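DUF72 domain-containing protein (Thermotoga maritima, PDB 1VPQ) is of unknown function but has a TIM-barrel-type fold and may bind anionic ligands. Local coordinates at residues M122-F133 and E151-W161. Sequence-based numbering, arbitrary orientation.
With SO4 (sulfate ion), chain C; SO4 (sulfate ion), chain B.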
loop_
_atom_site.group_PDB
_atom_site.type_symbol
_atom_site.label_atom_id
_atom_site.label_comp_id
_atom_site.label_asym_id
_atom_site.label_seq_id
_atom_site.Cartn_x
_atom_site.Cartn_y
_atom_site.Cartn_z
ATOM N N MET A 122 -4.089 4.838 -7.351
ATOM C CA MET A 122 -4.056 5.490 -6.037
ATOM C C MET A 122 -2.627 5.822 -5.607
ATOM O O MET A 122 -1.688 5.085 -5.918
ATOM C CB MET A 122 -4.704 4.573 -4.992
ATOM C CG MET A 122 -4.902 5.158 -3.590
ATOM S SD MET A 122 -6.333 6.227 -3.401
ATOM C CE MET A 122 -7.716 5.221 -3.924
ATOM N N THR A 123 -2.478 6.943 -4.900
ATOM C CA THR A 123 -1.206 7.310 -4.271
ATOM C C THR A 123 -1.318 7.128 -2.761
ATOM O O THR A 123 -2.315 7.501 -2.157
ATOM C CB THR A 123 -0.785 8.751 -4.630
ATOM O OG1 THR A 123 -0.531 8.821 -6.035
ATOM C CG2 THR A 123 0.489 9.166 -3.891
ATOM N N LEU A 124 -0.288 6.536 -2.163
ATOM C CA LEU A 124 -0.309 6.180 -0.747
ATOM C C LEU A 124 0.639 7.049 0.057
ATOM O O LEU A 124 1.837 7.134 -0.254
ATOM C CB LEU A 124 0.076 4.712 -0.558
ATOM C CG LEU A 124 0.183 4.202 0.884
ATOM C CD1 LEU A 124 -1.188 4.131 1.561
ATOM C CD2 LEU A 124 0.865 2.848 0.927
ATOM N N ALA A 125 0.100 7.676 1.100
ATOM C CA ALA A 125 0.909 8.377 2.086
ATOM C C ALA A 125 0.846 7.609 3.392
ATOM O O ALA A 125 -0.154 7.679 4.115
ATOM C CB ALA A 125 0.402 9.809 2.270
ATOM N N GLN A 126 1.911 6.861 3.680
ATOM C CA GLN A 126 2.001 6.053 4.901
ATOM C C GLN A 126 2.956 6.708 5.895
ATOM O O GLN A 126 4.135 6.891 5.611
ATOM C CB GLN A 126 2.431 4.614 4.573
ATOM C CG GLN A 126 2.832 3.743 5.770
ATOM C CD GLN A 126 4.334 3.761 6.047
ATOM O OE1 GLN A 126 5.139 3.447 5.165
ATOM N NE2 GLN A 126 4.718 4.126 7.273
ATOM N N PHE A 127 2.428 7.028 7.073
ATOM C CA PHE A 127 3.150 7.789 8.080
ATOM C C PHE A 127 3.714 6.899 9.172
ATOM O O PHE A 127 3.097 5.907 9.541
ATOM C CB PHE A 127 2.214 8.831 8.677
ATOM C CG PHE A 127 1.871 9.924 7.718
ATOM C CD1 PHE A 127 0.818 9.777 6.832
ATOM C CD2 PHE A 127 2.628 11.090 7.678
ATOM C CE1 PHE A 127 0.513 10.774 5.929
ATOM C CE2 PHE A 127 2.330 12.093 6.785
ATOM C CZ PHE A 127 1.272 11.942 5.909
ATOM N N PRO A 128 4.898 7.253 9.700
ATOM C CA PRO A 128 5.540 6.405 10.694
ATOM C C PRO A 128 4.904 6.505 12.086
ATOM O O PRO A 128 3.948 7.278 12.304
ATOM C CB PRO A 128 6.986 6.913 10.705
ATOM C CG PRO A 128 6.884 8.340 10.308
ATOM C CD PRO A 128 5.686 8.465 9.410
ATOM N N PHE A 129 5.433 5.700 13.005
ATOM C CA PHE A 129 4.982 5.633 14.399
ATOM C C PHE A 129 5.077 6.994 15.083
ATOM O O PHE A 129 4.196 7.368 15.857
ATOM C CB PHE A 129 5.831 4.612 15.155
ATOM C CG PHE A 129 5.311 4.277 16.523
ATOM C CD1 PHE A 129 4.176 3.503 16.674
ATOM C CD2 PHE A 129 5.969 4.721 17.661
ATOM C CE1 PHE A 129 3.698 3.190 17.932
ATOM C CE2 PHE A 129 5.496 4.409 18.924
ATOM C CZ PHE A 129 4.359 3.642 19.061
ATOM N N SER A 130 6.147 7.723 14.770
ATOM C CA SER A 130 6.411 9.059 15.326
ATOM C C SER A 130 5.419 10.148 14.906
ATOM O O SER A 130 5.352 11.189 15.539
ATOM C CB SER A 130 7.808 9.516 14.920
ATOM O OG SER A 130 7.911 9.542 13.510
ATOM N N PHE A 131 4.685 9.927 13.823
ATOM C CA PHE A 131 3.617 10.839 13.405
ATOM C C PHE A 131 2.419 10.619 14.321
ATOM O O PHE A 131 1.814 9.550 14.296
ATOM C CB PHE A 131 3.237 10.560 11.951
ATOM C CG PHE A 131 2.323 11.593 11.327
ATOM C CD1 PHE A 131 2.745 12.900 11.144
ATOM C CD2 PHE A 131 1.070 11.238 10.858
ATOM C CE1 PHE A 131 1.930 13.845 10.540
ATOM C CE2 PHE A 131 0.250 12.179 10.244
ATOM C CZ PHE A 131 0.687 13.488 10.092
ATOM N N LYS A 132 2.095 11.627 15.125
ATOM C CA LYS A 132 1.018 11.545 16.116
ATOM C C LYS A 132 -0.101 12.545 15.839
ATOM O O LYS A 132 0.109 13.576 15.211
ATOM C CB LYS A 132 1.553 11.817 17.526
ATOM C CG LYS A 132 2.674 10.903 17.992
ATOM C CD LYS A 132 3.310 11.464 19.264
ATOM C CE LYS A 132 4.201 10.443 19.973
ATOM N NZ LYS A 132 4.974 9.577 19.014
ATOM N N PHE A 133 -1.288 12.229 16.340
ATOM C CA PHE A 133 -2.432 13.117 16.221
ATOM C C PHE A 133 -2.163 14.414 16.978
ATOM O O PHE A 133 -1.966 14.405 18.200
ATOM C CB PHE A 133 -3.706 12.466 16.759
ATOM C CG PHE A 133 -4.916 13.341 16.636
ATOM C CD1 PHE A 133 -5.185 14.312 17.587
ATOM C CD2 PHE A 133 -5.766 13.217 15.554
ATOM C CE1 PHE A 133 -6.291 15.137 17.470
ATOM C CE2 PHE A 133 -6.870 14.039 15.429
ATOM C CZ PHE A 133 -7.136 15.002 16.395
ATOM N N GLU A 151 -6.148 10.943 -6.794
ATOM C CA GLU A 151 -6.593 9.981 -5.794
ATOM C C GLU A 151 -5.517 9.744 -4.729
ATOM O O GLU A 151 -4.430 9.271 -5.038
ATOM C CB GLU A 151 -7.007 8.660 -6.454
ATOM C CG GLU A 151 -8.374 8.693 -7.139
ATOM C CD GLU A 151 -9.552 8.694 -6.172
ATOM O OE1 GLU A 151 -9.330 8.614 -4.947
ATOM O OE2 GLU A 151 -10.711 8.783 -6.639
ATOM N N LEU A 152 -5.862 10.080 -3.485
ATOM C CA LEU A 152 -4.968 9.975 -2.333
ATOM C C LEU A 152 -5.545 9.082 -1.228
ATOM O O LEU A 152 -6.750 9.100 -0.963
ATOM C CB LEU A 152 -4.700 11.374 -1.759
ATOM C CG LEU A 152 -3.592 11.491 -0.708
ATOM C CD1 LEU A 152 -2.230 11.167 -1.299
ATOM C CD2 LEU A 152 -3.578 12.871 -0.085
ATOM N N ALA A 153 -4.658 8.302 -0.606
ATOM C CA ALA A 153 -4.978 7.465 0.550
ATOM C C ALA A 153 -3.929 7.635 1.633
ATOM O O ALA A 153 -2.737 7.810 1.340
ATOM C CB ALA A 153 -5.083 5.990 0.160
ATOM N N VAL A 154 -4.385 7.590 2.887
ATOM C CA VAL A 154 -3.504 7.787 4.046
ATOM C C VAL A 154 -3.606 6.636 5.062
ATOM O O VAL A 154 -4.705 6.169 5.397
ATOM C CB VAL A 154 -3.772 9.165 4.751
ATOM C CG1 VAL A 154 -3.071 9.236 6.114
ATOM C CG2 VAL A 154 -3.305 10.336 3.869
ATOM N N GLU A 155 -2.432 6.223 5.546
ATOM C CA GLU A 155 -2.274 5.221 6.592
ATOM C C GLU A 155 -1.499 5.801 7.787
ATOM O O GLU A 155 -0.427 6.394 7.614
ATOM C CB GLU A 155 -1.477 4.027 6.039
ATOM C CG GLU A 155 -1.377 2.837 6.985
ATOM C CD GLU A 155 -0.340 1.807 6.552
ATOM O OE1 GLU A 155 -0.183 1.601 5.336
ATOM O OE2 GLU A 155 0.319 1.197 7.423
ATOM N N PHE A 156 -2.017 5.571 8.992
ATOM C CA PHE A 156 -1.342 5.940 10.240
ATOM C C PHE A 156 -0.796 4.715 10.965
ATOM O O PHE A 156 -1.368 3.626 10.883
ATOM C CB PHE A 156 -2.299 6.657 11.184
ATOM C CG PHE A 156 -3.149 7.687 10.519
ATOM C CD1 PHE A 156 -2.642 8.950 10.246
ATOM C CD2 PHE A 156 -4.466 7.401 10.181
ATOM C CE1 PHE A 156 -3.444 9.923 9.626
ATOM C CE2 PHE A 156 -5.276 8.363 9.568
ATOM C CZ PHE A 156 -4.763 9.625 9.294
ATOM N N ARG A 157 0.311 4.915 11.677
ATOM C CA ARG A 157 0.930 3.877 12.494
ATOM C C ARG A 157 0.653 4.079 13.987
ATOM O O ARG A 157 0.626 3.115 14.745
ATOM C CB ARG A 157 2.440 3.871 12.271
ATOM C CG ARG A 157 3.161 2.684 12.913
ATOM C CD ARG A 157 3.215 1.536 11.951
ATOM N NE ARG A 157 4.352 1.680 11.044
ATOM C CZ ARG A 157 4.383 1.284 9.776
ATOM N NH1 ARG A 157 3.321 0.732 9.201
ATOM N NH2 ARG A 157 5.490 1.457 9.069
ATOM N N HIS A 158 0.438 5.323 14.407
ATOM C CA HIS A 158 0.315 5.638 15.832
ATOM C C HIS A 158 -1.155 5.579 16.292
ATOM O O HIS A 158 -2.049 6.059 15.589
ATOM C CB HIS A 158 0.927 7.023 16.104
ATOM C CG HIS A 158 1.234 7.281 17.549
ATOM N ND1 HIS A 158 0.459 8.104 18.339
ATOM C CD2 HIS A 158 2.232 6.825 18.346
ATOM C CE1 HIS A 158 0.965 8.142 19.558
ATOM N NE2 HIS A 158 2.042 7.375 19.589
ATOM N N TYR A 159 -1.371 4.990 17.472
ATOM C CA TYR A 159 -2.698 4.800 18.068
ATOM C C TYR A 159 -3.530 6.095 18.220
ATOM O O TYR A 159 -4.750 6.081 18.034
ATOM C CB TYR A 159 -2.567 4.098 19.436
ATOM C CG TYR A 159 -2.073 4.997 20.555
ATOM C CD1 TYR A 159 -0.713 5.299 20.693
ATOM C CD2 TYR A 159 -2.964 5.554 21.469
ATOM C CE1 TYR A 159 -0.261 6.126 21.708
ATOM C CE2 TYR A 159 -2.519 6.388 22.483
ATOM C CZ TYR A 159 -1.166 6.676 22.599
ATOM O OH TYR A 159 -0.722 7.509 23.610
ATOM N N SER A 160 -2.857 7.199 18.554
ATOM C CA SER A 160 -3.488 8.507 18.782
ATOM C C SER A 160 -4.453 8.954 17.677
ATOM O O SER A 160 -5.313 9.808 17.908
ATOM C CB SER A 160 -2.404 9.575 18.956
ATOM O OG SER A 160 -1.552 9.638 17.825
ATOM N N TRP A 161 -4.289 8.384 16.484
ATOM C CA TRP A 161 -5.083 8.752 15.318
ATOM C C TRP A 161 -6.463 8.085 15.232
ATOM O O TRP A 161 -7.306 8.533 14.454
ATOM C CB TRP A 161 -4.297 8.443 14.037
ATOM C CG TRP A 161 -3.160 9.386 13.764
ATOM C CD1 TRP A 161 -1.831 9.147 13.956
ATOM C CD2 TRP A 161 -3.253 10.712 13.225
ATOM N NE1 TRP A 161 -1.098 10.240 13.585
ATOM C CE2 TRP A 161 -1.944 11.218 13.137
ATOM C CE3 TRP A 161 -4.322 11.528 12.821
ATOM C CZ2 TRP A 161 -1.666 12.496 12.658
ATOM C CZ3 TRP A 161 -4.045 12.799 12.342
ATOM C CH2 TRP A 161 -2.725 13.269 12.264
HETATM S S SO4 C . 7.731 2.798 11.691
HETATM O O1 SO4 C . 8.036 2.924 10.268
HETATM O O2 SO4 C . 8.946 2.903 12.479
HETATM O O3 SO4 C . 6.842 3.875 12.100
HETATM O O4 SO4 C . 7.092 1.516 11.960
HETATM S S SO4 B . 5.168 -0.083 5.552
HETATM O O1 SO4 B . 4.003 0.575 6.136
HETATM O O2 SO4 B . 6.393 0.587 5.973
HETATM O O3 SO4 B . 5.187 -1.463 6.012
HETATM O O4 SO4 B . 5.085 -0.007 4.097
HETATM O O HOH W 1 1.288 7.619 12.198
HETATM O O HOH W 2 4.132 7.283 21.311
#
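The indole of Trp161 is sandwiched: Phe133 CA lies over the centre of one face, 3.7 Å from the six-membered ring's centroid, and Phe156 CD1 sits toward the rim of the other. The Phe133 ring turns its edge to the indole in an offset edge-to-face pair, planes at 74°. Trp161 NE1 donates to Phe131 O (3.1 Å); the oxygen lies in the indole plane, but NE1 approaches from above the carbonyl plane. His158 points CD2 at the centre of the Phe129 ring, a T-shaped pair, while Lys132 CG covers one imidazole face and Tyr159 the other. His158 ND1 and Ser160 OG are hydrogen-bonded at 2.6 Å, with either as donor; OG in addition accepts a nearly straight bond from Phe133 N (177°). Preceding these loops, strands 122-126 and 152-155 pair in parallel within a beta-alpha-beta crossover through helix 135-147. Arg157, CG anti to the backbone N (chi1 -171°) and the chain then folding twice, brings its guanidinium edge to two sulfates, probably from crystallisation liquor: NE bonds chain C O4 at 2.9 Å, NH1 chain B O1 at 3.1 Å. Gln126 NE2 lies over one guanidinium face, two donors without a hydrogen bond; Gln126 OE1 is held by Lys84. Glu155 OE1 pairs with Arg203, while OE2 bonds His205 and bridges to Arg157 NH1 at 3.5 Å. Arg157, Lys84 and Arg203, near the C-terminal strand ends where TIM barrels carry active sites, suggest a pocket suited to phosphate-like anions.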